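Local coordinates for protein restriction endonuclease THAI (Thermoplasma acidophilum, PDB 3NDH) that binds its specific DNA site by intercalation without flipping bases and, as a PD-(D/E)XK-type restriction endonuclease, probably cuts it with the aid of metal ions, at residues A[21-26]-A[68-73]; A[77-82]-A[92-97]; A[98-103]-A[134-139]; A[148-153]-A[196-201]. All coordinates share one frame; numbering follows the deposited sequence.

Contact 1: residues A[21-26]-A[68-73]; sequences KDLFRD and SLLIYK
Lys73 reaches across to Asp26, where its NZ gives a hydrogen bond of 2.8 Å to Asp26 OD2 within a salt bridge. The carboxylate takes this ammonium on the anti lone pair of OD2, the one turned away from OD1. The lysine gets there by running out straight from its helix, CG opposite the backbone N (chi1 177°), and bending at the last torsion, 66°, to bring NZ to the acid coming from the other side. On the way its CD slides past Leu23 CD1 at 3.7 Å. Leu23 splits its work between two branches: CD1 lies along the lysine and faces Leu69, while CD2 meets Leu70 CD2 at 3.6 Å, the two leucines crossing at about a right angle. In the second shell, Asp26 OD1 accepts the backbone N of Ile29 as N-cap of helix 27-46, which fixes the carboxylate that Lys73 uses. Glu9 adds a long, weak ion pair to Lys73. The segments 21-25 and 68-73, on helices 19-25 and 58-74, run at 89° to each other, with Ile29 of helix 27-46 packed on both Leu23 and Leu69; strand 199-204 touches the first helix through Phe24, and Val79 of strand 79-80 meets the second through Leu70.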
# COMPACT_ATOMS: atom_id res chain seq x y z
N LYS A 21 -16.12 7.95 22.82
CA LYS A 21 -16.37 9.21 23.51
C LYS A 21 -15.34 9.40 24.62
O LYS A 21 -14.75 10.47 24.75
CB LYS A 21 -17.79 9.23 24.09
CG LYS A 21 -18.16 10.49 24.85
CD LYS A 21 -19.59 10.42 25.37
CE LYS A 21 -20.08 11.77 25.88
NZ LYS A 21 -19.31 12.23 27.08
N ASP A 22 -15.13 8.35 25.41
CA ASP A 22 -14.17 8.39 26.52
C ASP A 22 -12.77 8.70 26.01
O ASP A 22 -12.04 9.49 26.61
CB ASP A 22 -14.16 7.06 27.27
CG ASP A 22 -15.47 6.78 27.98
OD1 ASP A 22 -16.25 7.73 28.17
OD2 ASP A 22 -15.72 5.61 28.31
N LEU A 23 -12.39 8.11 24.88
CA LEU A 23 -11.09 8.37 24.27
C LEU A 23 -10.95 9.84 23.91
O LEU A 23 -9.93 10.48 24.22
CB LEU A 23 -10.95 7.52 23.01
CG LEU A 23 -9.68 7.70 22.18
CD1 LEU A 23 -8.47 7.08 22.87
CD2 LEU A 23 -9.89 7.11 20.81
N PHE A 24 -11.97 10.39 23.26
CA PHE A 24 -11.91 11.75 22.74
C PHE A 24 -12.00 12.84 23.81
O PHE A 24 -11.64 13.97 23.55
CB PHE A 24 -12.96 11.95 21.63
CG PHE A 24 -12.47 11.52 20.28
CD1 PHE A 24 -12.21 10.18 20.01
CD2 PHE A 24 -12.21 12.45 19.28
CE1 PHE A 24 -11.72 9.78 18.77
CE2 PHE A 24 -11.72 12.05 18.03
CZ PHE A 24 -11.48 10.72 17.78
N ARG A 25 -12.46 12.48 25.01
CA ARG A 25 -12.59 13.42 26.12
C ARG A 25 -11.45 13.30 27.13
O ARG A 25 -11.32 14.14 28.02
CB ARG A 25 -13.94 13.23 26.81
CG ARG A 25 -15.07 13.74 25.97
CD ARG A 25 -16.40 13.27 26.50
NE ARG A 25 -17.62 13.95 26.01
CZ ARG A 25 -17.72 15.08 25.30
NH1 ARG A 25 -16.63 15.75 24.92
NH2 ARG A 25 -18.93 15.51 24.98
N ASP A 26 -10.62 12.27 26.97
CA ASP A 26 -9.50 12.00 27.89
C ASP A 26 -8.43 13.09 27.66
O ASP A 26 -7.87 13.20 26.59
CB ASP A 26 -8.98 10.58 27.61
CG ASP A 26 -7.78 10.19 28.42
OD1 ASP A 26 -6.99 11.09 28.81
OD2 ASP A 26 -7.64 8.98 28.71
N SER A 68 -3.06 1.64 17.52
CA SER A 68 -2.14 1.63 18.65
C SER A 68 -2.52 2.65 19.72
O SER A 68 -2.28 2.41 20.92
CB SER A 68 -0.72 1.85 18.18
OG SER A 68 -0.31 0.78 17.34
N LEU A 69 -3.14 3.76 19.32
CA LEU A 69 -3.70 4.69 20.31
C LEU A 69 -4.79 4.02 21.12
O LEU A 69 -4.88 4.20 22.31
CB LEU A 69 -4.23 5.95 19.61
CG LEU A 69 -4.80 7.03 20.51
CD1 LEU A 69 -3.72 7.66 21.35
CD2 LEU A 69 -5.53 8.05 19.64
N LEU A 70 -5.64 3.24 20.45
CA LEU A 70 -6.69 2.51 21.15
C LEU A 70 -6.08 1.49 22.10
O LEU A 70 -6.53 1.37 23.23
CB LEU A 70 -7.61 1.79 20.18
CG LEU A 70 -8.27 2.64 19.10
CD1 LEU A 70 -9.18 1.80 18.23
CD2 LEU A 70 -9.03 3.82 19.70
N ILE A 71 -5.06 0.76 21.66
CA ILE A 71 -4.38 -0.20 22.55
C ILE A 71 -3.77 0.51 23.76
O ILE A 71 -3.92 0.05 24.90
CB ILE A 71 -3.28 -0.99 21.82
CG1 ILE A 71 -3.88 -1.90 20.72
CG2 ILE A 71 -2.47 -1.81 22.82
CD1 ILE A 71 -2.88 -2.40 19.67
N TYR A 72 -3.14 1.65 23.51
CA TYR A 72 -2.55 2.46 24.58
C TYR A 72 -3.58 2.78 25.67
O TYR A 72 -3.30 2.56 26.84
CB TYR A 72 -1.93 3.73 23.95
CG TYR A 72 -1.48 4.78 24.97
CD1 TYR A 72 -0.48 4.51 25.88
CD2 TYR A 72 -2.05 6.04 24.98
CE1 TYR A 72 -0.08 5.47 26.80
CE2 TYR A 72 -1.65 7.00 25.88
CZ TYR A 72 -0.67 6.71 26.78
OH TYR A 72 -0.29 7.69 27.70
N LYS A 73 -4.75 3.29 25.31
CA LYS A 73 -5.75 3.64 26.29
C LYS A 73 -6.46 2.43 26.88
O LYS A 73 -6.67 2.38 28.11
CB LYS A 73 -6.80 4.60 25.73
CG LYS A 73 -7.89 4.89 26.77
CD LYS A 73 -8.67 6.12 26.45
CE LYS A 73 -9.75 6.39 27.45
NZ LYS A 73 -9.27 6.72 28.82

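Contact 2: residues A[77-82]-A[92-97]; sequences KNVETD and VKLFGS. With PGE (triethylene glycol), chain G.
The Phe95 ring carries Asn78 on one face: CB sits 3.7 Å from the ring centroid, 16° off the normal, a CH-pi contact, and the amide continues the stack with its plane 15° from the ring. Asn78 CG comes to 3.3 Å from Phe95 CE1, while ND2 is tied to the backbone oxygen of Phe74. The Phe95 ring also stacks with that of His19. An alanine here would keep CB over the ring but lose the amide, and would probably leave the Phe74 carbonyl without this donor and Phe95 freer to turn. The two strands form an antiparallel hairpin. Phe95 N bonds Asn78 O at 2.8 Å, and Glu80 and Lys93 form a hydrogen-bonded pair. On the side of Val79 and Leu94, Val79 CG1 meets Val92 CG2 at 3.6 Å and helix 58-74 packs behind. In the conformer described, Glu80 folds back at chi2 (78°), and OE1 receives Gly96 N at 3.2 Å on its syn side, tilted out of the carboxylate plane, in the type I' turn Leu94 to Ser97. A triethylene glycol, probably from the crystallisation liquor, spans Lys93 NZ and Asp82 OD1. The pairing thus rests on backbone bonds, with one carboxylate oxygen, in that conformer, holding the turn to the opposite strand.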
# COMPACT_ATOMS: atom_id res chain seq x y z
N LYS A 77 -5.93 -6.47 25.40
CA LYS A 77 -7.02 -7.42 25.58
C LYS A 77 -8.36 -6.90 25.02
O LYS A 77 -9.23 -7.70 24.66
CB LYS A 77 -7.19 -7.77 27.07
CG LYS A 77 -5.99 -8.51 27.68
CD LYS A 77 -6.23 -8.81 29.15
CE LYS A 77 -5.00 -9.42 29.80
NZ LYS A 77 -4.70 -10.78 29.27
N ASN A 78 -8.51 -5.58 24.91
CA ASN A 78 -9.79 -4.97 24.53
C ASN A 78 -9.82 -4.38 23.12
O ASN A 78 -10.82 -3.78 22.71
CB ASN A 78 -10.14 -3.88 25.55
CG ASN A 78 -10.32 -4.44 26.93
OD1 ASN A 78 -11.05 -5.42 27.12
ND2 ASN A 78 -9.64 -3.85 27.91
N VAL A 79 -8.74 -4.56 22.38
CA VAL A 79 -8.64 -4.07 21.02
C VAL A 79 -8.30 -5.26 20.15
O VAL A 79 -7.28 -5.91 20.37
CB VAL A 79 -7.55 -2.99 20.87
CG1 VAL A 79 -7.53 -2.45 19.44
CG2 VAL A 79 -7.82 -1.85 21.83
N GLU A 80 -9.15 -5.56 19.19
CA GLU A 80 -8.93 -6.68 18.29
C GLU A 80 -8.40 -6.14 16.96
O GLU A 80 -9.14 -5.51 16.20
CB GLU A 80 -10.21 -7.47 18.09
CG GLU A 80 -10.78 -8.06 19.39
CD GLU A 80 -11.53 -7.06 20.29
OE1 GLU A 80 -12.22 -6.16 19.77
OE2 GLU A 80 -11.43 -7.19 21.54
N THR A 81 -7.12 -6.40 16.71
CA THR A 81 -6.44 -5.94 15.50
C THR A 81 -6.31 -7.05 14.46
O THR A 81 -5.84 -6.81 13.37
CB THR A 81 -5.03 -5.42 15.81
OG1 THR A 81 -4.30 -6.40 16.57
CG2 THR A 81 -5.12 -4.12 16.62
N ASP A 82 -6.76 -8.25 14.81
CA ASP A 82 -6.59 -9.44 13.98
C ASP A 82 -7.65 -9.59 12.88
O ASP A 82 -8.29 -10.65 12.74
CB ASP A 82 -6.52 -10.68 14.86
CG ASP A 82 -7.77 -10.89 15.66
OD1 ASP A 82 -8.58 -9.96 15.76
OD2 ASP A 82 -7.95 -12.01 16.20
N VAL A 92 -10.47 -2.39 12.78
CA VAL A 92 -10.14 -2.71 14.15
C VAL A 92 -11.45 -2.82 14.91
O VAL A 92 -12.47 -2.29 14.47
CB VAL A 92 -9.18 -1.62 14.73
CG1 VAL A 92 -9.87 -0.27 14.89
CG2 VAL A 92 -8.52 -2.08 16.02
N LYS A 93 -11.45 -3.57 16.00
CA LYS A 93 -12.59 -3.61 16.90
C LYS A 93 -12.14 -3.19 18.28
O LYS A 93 -11.01 -3.46 18.69
CB LYS A 93 -13.25 -4.98 16.94
CG LYS A 93 -13.66 -5.52 15.60
CD LYS A 93 -14.24 -6.91 15.76
CE LYS A 93 -14.64 -7.47 14.43
NZ LYS A 93 -15.23 -8.84 14.56
N LEU A 94 -13.06 -2.54 18.98
CA LEU A 94 -12.81 -2.01 20.31
C LEU A 94 -13.92 -2.55 21.21
O LEU A 94 -15.10 -2.27 20.98
CB LEU A 94 -12.84 -0.47 20.28
CG LEU A 94 -12.66 0.27 21.62
CD1 LEU A 94 -11.34 -0.09 22.31
CD2 LEU A 94 -12.72 1.76 21.32
N PHE A 95 -13.54 -3.37 22.18
CA PHE A 95 -14.50 -4.14 22.99
C PHE A 95 -15.51 -4.83 22.08
O PHE A 95 -16.70 -4.88 22.40
CB PHE A 95 -15.20 -3.26 24.04
CG PHE A 95 -14.27 -2.70 25.08
CD1 PHE A 95 -14.08 -3.35 26.29
CD2 PHE A 95 -13.59 -1.51 24.85
CE1 PHE A 95 -13.23 -2.82 27.26
CE2 PHE A 95 -12.75 -0.96 25.82
CZ PHE A 95 -12.57 -1.62 27.02
N GLY A 96 -15.03 -5.36 20.96
CA GLY A 96 -15.85 -6.10 20.01
C GLY A 96 -16.60 -5.26 18.99
O GLY A 96 -17.22 -5.80 18.08
N SER A 97 -16.55 -3.94 19.13
CA SER A 97 -17.32 -3.04 18.27
C SER A 97 -16.45 -2.57 17.09
O SER A 97 -15.38 -2.04 17.31
CB SER A 97 -17.80 -1.84 19.07
OG SER A 97 -18.67 -1.07 18.29
C1 PGE G . -16.84 -8.66 11.06
O1 PGE G . -17.39 -8.19 12.29
C2 PGE G . -15.32 -8.50 11.02
O2 PGE G . -14.72 -9.79 11.07
C3 PGE G . -13.30 -9.76 11.03
C4 PGE G . -12.76 -10.75 12.05
O4 PGE G . -11.15 -10.34 16.34
C6 PGE G . -12.36 -10.60 15.65
C5 PGE G . -11.97 -11.00 14.24
O3 PGE G . -12.62 -10.12 13.32

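Contact 3: residues A[98-103]-A[134-139]; sequences PISIKT and FDLILV. With NA (sodium ion), chain E; nucleotides of chain C.
Phe134 lays CD1 against Pro98 CG at 3.5 Å in the proline conformer described, the two side chains crossing at about a right angle, where two parallel strands of the PD-(D/E)XK core begin to pair; helix 120-129 links them in a beta-alpha-beta unit. Asp135 is joined to Pro98 by water: one water bridges Asp135 N and Pro98 O, another OD2 and the same oxygen, while OD1 takes the backbone N of Asp154. Its carbonyl oxygen receives Ser100 N at 2.9 Å. Leu136 swings out with CG opposite the backbone N (chi1 170°), which brings CD1 to 3.7 Å from Ser100 OG and also against Lys102 CG. Ile137 then makes both backbone bonds, its N to Ser100 O and its O from Lys102 N, and on the other side of the sheet its CD1 meets Ile99 CG2 at 3.9 Å. Leu138 puts CD1 beside Lys102 CB. At Val139 the N bonds Lys102 O at 2.8 Å, and the side chain runs alongside that of Thr103. The pairing fixes the strand that carries the metal: Ile101 O binds sodium at 2.2 Å, with Asp91, three waters and a DNA phosphate completing the shell. Asp91, Ser100 and Lys102 are spaced in a way consistent with a variant of the family motif. Lys102 NZ bonds Lys113 O and reaches the DNA through a metal-bound water. Thr103 takes the DNA directly, its N and OG1 both donating to OP1 of DG8 of chain C, at 2.7 and 2.8 Å.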
# COMPACT_ATOMS: atom_id res chain seq x y z
N PRO A 98 -16.93 -2.73 15.84
CA PRO A 98 -16.11 -2.43 14.68
C PRO A 98 -15.89 -0.93 14.45
O PRO A 98 -16.79 -0.12 14.65
CB PRO A 98 -16.88 -3.06 13.51
CG PRO A 98 -18.27 -3.18 13.98
CD PRO A 98 -18.28 -3.22 15.47
N ILE A 99 -14.68 -0.59 13.99
CA ILE A 99 -14.32 0.79 13.68
C ILE A 99 -13.65 0.83 12.30
O ILE A 99 -12.79 0.02 12.00
CB ILE A 99 -13.35 1.38 14.74
CG1 ILE A 99 -13.96 1.41 16.14
CG2 ILE A 99 -12.89 2.79 14.33
CD1 ILE A 99 -12.99 1.74 17.24
N SER A 100 -14.08 1.79 11.48
CA SER A 100 -13.44 2.15 10.24
C SER A 100 -12.52 3.33 10.52
O SER A 100 -12.92 4.27 11.18
CB SER A 100 -14.52 2.60 9.27
OG SER A 100 -13.97 3.19 8.12
N ILE A 101 -11.28 3.26 10.05
CA ILE A 101 -10.34 4.36 10.14
C ILE A 101 -10.05 4.88 8.74
O ILE A 101 -9.83 4.10 7.79
CB ILE A 101 -9.02 3.87 10.79
CG1 ILE A 101 -9.27 3.46 12.23
CG2 ILE A 101 -7.94 4.93 10.72
CD1 ILE A 101 -8.19 2.56 12.83
N LYS A 102 -10.10 6.21 8.58
CA LYS A 102 -9.76 6.82 7.29
C LYS A 102 -8.90 8.03 7.50
O LYS A 102 -9.05 8.77 8.47
CB LYS A 102 -11.01 7.18 6.49
CG LYS A 102 -11.78 5.91 6.08
CD LYS A 102 -12.88 6.13 5.12
CE LYS A 102 -13.48 4.79 4.70
NZ LYS A 102 -12.66 3.95 3.76
N THR A 103 -7.94 8.21 6.60
CA THR A 103 -7.04 9.34 6.65
C THR A 103 -7.04 10.05 5.31
O THR A 103 -7.20 9.43 4.24
CB THR A 103 -5.61 8.89 7.06
OG1 THR A 103 -4.99 8.16 5.99
CG2 THR A 103 -5.64 8.06 8.37
N PHE A 134 -20.69 1.44 10.47
CA PHE A 134 -19.61 1.42 11.44
C PHE A 134 -19.14 2.81 11.89
O PHE A 134 -19.02 3.74 11.09
CB PHE A 134 -18.42 0.64 10.85
CG PHE A 134 -18.81 -0.68 10.25
CD1 PHE A 134 -19.43 -1.65 11.03
CD2 PHE A 134 -18.61 -0.95 8.91
CE1 PHE A 134 -19.80 -2.88 10.49
CE2 PHE A 134 -19.00 -2.18 8.37
CZ PHE A 134 -19.60 -3.13 9.15
N ASP A 135 -18.86 2.92 13.18
CA ASP A 135 -18.17 4.09 13.74
C ASP A 135 -16.92 4.38 12.94
O ASP A 135 -16.21 3.45 12.55
CB ASP A 135 -17.78 3.83 15.20
CG ASP A 135 -18.98 3.83 16.15
OD1 ASP A 135 -20.04 4.39 15.79
OD2 ASP A 135 -18.82 3.26 17.25
N LEU A 136 -16.68 5.66 12.69
CA LEU A 136 -15.58 6.13 11.86
C LEU A 136 -14.65 7.03 12.67
O LEU A 136 -15.11 7.94 13.37
CB LEU A 136 -16.15 6.90 10.67
CG LEU A 136 -15.22 7.70 9.77
CD1 LEU A 136 -14.20 6.80 9.09
CD2 LEU A 136 -16.03 8.47 8.73
N ILE A 137 -13.35 6.74 12.61
CA ILE A 137 -12.30 7.66 13.05
C ILE A 137 -11.65 8.20 11.77
O ILE A 137 -11.05 7.46 11.00
CB ILE A 137 -11.24 7.00 13.94
CG1 ILE A 137 -11.88 6.49 15.24
CG2 ILE A 137 -10.11 8.01 14.27
CD1 ILE A 137 -10.91 5.67 16.12
N LEU A 138 -11.86 9.50 11.52
CA LEU A 138 -11.36 10.20 10.36
C LEU A 138 -10.26 11.16 10.77
O LEU A 138 -10.48 12.02 11.58
CB LEU A 138 -12.50 10.97 9.67
CG LEU A 138 -12.11 11.82 8.46
CD1 LEU A 138 -11.73 10.97 7.29
CD2 LEU A 138 -13.25 12.78 8.10
N VAL A 139 -9.07 11.00 10.19
CA VAL A 139 -7.98 11.93 10.45
C VAL A 139 -7.81 12.85 9.25
O VAL A 139 -7.48 12.41 8.15
CB VAL A 139 -6.66 11.22 10.71
CG1 VAL A 139 -5.63 12.23 11.23
CG2 VAL A 139 -6.82 10.07 11.69
NA NA E . -9.73 2.26 6.56
P DG C 8 -6.73 5.51 4.04
OP1 DG C 8 -6.73 6.05 5.43
OP2 DG C 8 -8.02 5.24 3.36
O5' DG C 8 -5.88 6.50 3.13
C5' DG C 8 -6.16 6.67 1.73
C4' DG C 8 -5.13 7.58 1.10
O4' DG C 8 -5.12 7.43 -0.34
C3' DG C 8 -5.28 9.08 1.37
O3' DG C 8 -3.96 9.63 1.49
C2' DG C 8 -5.99 9.55 0.11
C1' DG C 8 -5.29 8.71 -0.94
N9 DG C 8 -6.02 8.52 -2.19
C8 DG C 8 -7.37 8.35 -2.36
N7 DG C 8 -7.71 8.18 -3.60
C5 DG C 8 -6.51 8.24 -4.30
C6 DG C 8 -6.24 8.11 -5.69
O6 DG C 8 -7.04 7.94 -6.62
N1 DG C 8 -4.88 8.22 -5.96
C2 DG C 8 -3.91 8.43 -5.01
N2 DG C 8 -2.64 8.50 -5.46
N3 DG C 8 -4.15 8.57 -3.72
C4 DG C 8 -5.46 8.45 -3.44
O HOH W 1 -19.37 0.55 14.75
O HOH W 2 -17.19 1.04 17.49
O HOH W 3 -12.11 1.95 6.41
O HOH W 4 -9.86 3.40 4.29
O HOH W 5 -7.43 2.23 7.32

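Contact 4: residues A[148-153]-A[196-201]; sequences GVYYIP and EETMSI
Val149 and Tyr151 make hydrogen-bonded pairs with Ile201 and Met199, with Tyr150 and Ser200 a non-hydrogen-bonded pair between them, in two antiparallel strands whose axes run 162° apart. Four N-H to O bonds stitch the ladder, the shortest Tyr151 N to Met199 O at 2.8 Å. On the Tyr150 side, Ser200 CB lies over one face of the phenol ring, 4.0 Å from its centroid, as a CH-pi contact, and Thr198 CG2 comes in at the ring edge, 3.9 Å from CD1. Putting a glycine in place of Tyr150 would take the ring away and is likely to uncover Ser200 CB and leave the Thr198 methyl with Ile152 alone of the two side chains it touches across the pair. Thr198 OG1 itself is held by Ile192 O, and Ser200 OG by Lys202 NZ. Across the sheet, Tyr151 has CG opposite its backbone N (chi1 162°) and lies beside Met199, whose SD meets the ring edge at 4.1 Å from CD2, a Met-aromatic contact. Pro153 CG rests over a face of the same ring, and Tyr151 OH is hydrogen-bonded to Asp18. Val149 CG1 runs alongside Ile201, 3.7 Å from CB, where helix 27-46 packs on both. Polar bonding between the segments is confined to the backbone; the side chains meet through carbon and sulfur, and the hydroxyls of Tyr151, Thr198 and Ser200 find partners outside the pair.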
# COMPACT_ATOMS: atom_id res chain seq x y z
N GLY A 148 -7.54 17.82 12.13
CA GLY A 148 -8.10 17.19 13.32
C GLY A 148 -8.37 15.73 13.13
O GLY A 148 -8.34 15.22 12.00
N VAL A 149 -8.66 15.08 14.25
CA VAL A 149 -9.15 13.72 14.22
C VAL A 149 -10.57 13.75 14.70
O VAL A 149 -10.89 14.44 15.68
CB VAL A 149 -8.27 12.75 15.04
CG1 VAL A 149 -8.11 13.16 16.45
CG2 VAL A 149 -8.84 11.33 14.97
N TYR A 150 -11.42 13.01 14.00
CA TYR A 150 -12.86 13.03 14.21
C TYR A 150 -13.38 11.65 14.52
O TYR A 150 -13.01 10.68 13.86
CB TYR A 150 -13.56 13.53 12.94
CG TYR A 150 -13.26 14.96 12.60
CD1 TYR A 150 -14.18 15.96 12.88
CD2 TYR A 150 -12.06 15.32 12.00
CE1 TYR A 150 -13.91 17.28 12.59
CE2 TYR A 150 -11.78 16.65 11.72
CZ TYR A 150 -12.72 17.61 12.00
OH TYR A 150 -12.45 18.93 11.70
N TYR A 151 -14.25 11.59 15.53
CA TYR A 151 -15.05 10.40 15.83
C TYR A 151 -16.46 10.69 15.31
O TYR A 151 -17.15 11.56 15.83
CB TYR A 151 -15.08 10.10 17.34
CG TYR A 151 -16.19 9.18 17.81
CD1 TYR A 151 -16.62 8.09 17.04
CD2 TYR A 151 -16.80 9.40 19.03
CE1 TYR A 151 -17.65 7.28 17.48
CE2 TYR A 151 -17.82 8.58 19.48
CZ TYR A 151 -18.23 7.52 18.68
OH TYR A 151 -19.26 6.69 19.12
N ILE A 152 -16.85 9.97 14.26
CA ILE A 152 -18.13 10.14 13.60
C ILE A 152 -18.93 8.87 13.85
O ILE A 152 -18.70 7.86 13.20
CB ILE A 152 -17.93 10.41 12.09
CG1 ILE A 152 -17.00 11.61 11.87
CG2 ILE A 152 -19.29 10.67 11.46
CD1 ILE A 152 -16.61 11.89 10.43
N PRO A 153 -19.85 8.91 14.83
CA PRO A 153 -20.65 7.73 15.14
C PRO A 153 -21.41 7.18 13.93
O PRO A 153 -21.81 7.93 13.05
CB PRO A 153 -21.62 8.22 16.21
CG PRO A 153 -20.97 9.41 16.82
CD PRO A 153 -20.18 10.04 15.71
N GLU A 196 -23.37 17.91 15.25
CA GLU A 196 -23.17 18.21 16.66
C GLU A 196 -22.69 16.98 17.45
O GLU A 196 -21.92 17.12 18.39
CB GLU A 196 -24.47 18.75 17.28
CG GLU A 196 -24.30 19.45 18.62
CD GLU A 196 -24.17 18.51 19.81
OE1 GLU A 196 -24.74 17.39 19.77
OE2 GLU A 196 -23.49 18.90 20.79
N GLU A 197 -23.13 15.79 17.04
CA GLU A 197 -22.78 14.55 17.76
C GLU A 197 -21.42 13.98 17.36
O GLU A 197 -20.97 13.00 17.95
CB GLU A 197 -23.87 13.50 17.57
CG GLU A 197 -25.14 13.85 18.37
CD GLU A 197 -26.33 12.94 18.10
OE1 GLU A 197 -26.39 12.31 17.03
OE2 GLU A 197 -27.24 12.89 18.96
N THR A 198 -20.79 14.57 16.35
CA THR A 198 -19.41 14.22 16.00
C THR A 198 -18.46 14.90 16.97
O THR A 198 -18.66 16.05 17.35
CB THR A 198 -19.10 14.60 14.56
OG1 THR A 198 -19.81 13.70 13.69
CG2 THR A 198 -17.59 14.57 14.24
N MET A 199 -17.43 14.16 17.38
CA MET A 199 -16.43 14.65 18.32
C MET A 199 -15.11 14.79 17.60
O MET A 199 -14.85 14.09 16.61
CB MET A 199 -16.30 13.68 19.49
CG MET A 199 -17.60 13.53 20.25
SD MET A 199 -17.44 12.48 21.69
CE MET A 199 -16.30 13.42 22.70
N SER A 200 -14.29 15.71 18.06
CA SER A 200 -13.01 15.92 17.42
C SER A 200 -11.94 16.41 18.37
O SER A 200 -12.24 16.95 19.43
CB SER A 200 -13.14 16.92 16.26
OG SER A 200 -13.57 18.19 16.71
N ILE A 201 -10.70 16.18 17.96
CA ILE A 201 -9.53 16.78 18.57
C ILE A 201 -8.86 17.55 17.44
O ILE A 201 -8.42 16.95 16.45
CB ILE A 201 -8.58 15.72 19.13
CG1 ILE A 201 -9.27 14.92 20.24
CG2 ILE A 201 -7.30 16.40 19.67
CD1 ILE A 201 -8.52 13.68 20.67

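Contacts 2, 3 and 4 follow one another across a single mixed sheet: Val92 O bonds Ile99 N at 2.8 Å between contacts 2 and 3, and Leu138 O bonds Tyr150 N at 2.8 Å between contacts 3 and 4. Contact 1 lies against one face of that sheet. Its Leu70 CD1 packs on Ile99 CD1 at 3.9 Å and on Val92, while Phe24 reaches the strand of contact 4, with CE2 3.5 Å from Val149 O. Contact 3 holds a sodium ligand and grips the DNA; the Val92 side chain of contact 2 lies about 9 Å from the ion, and those of Leu70 in contact 1 and Val149 in contact 4 about 12 Å.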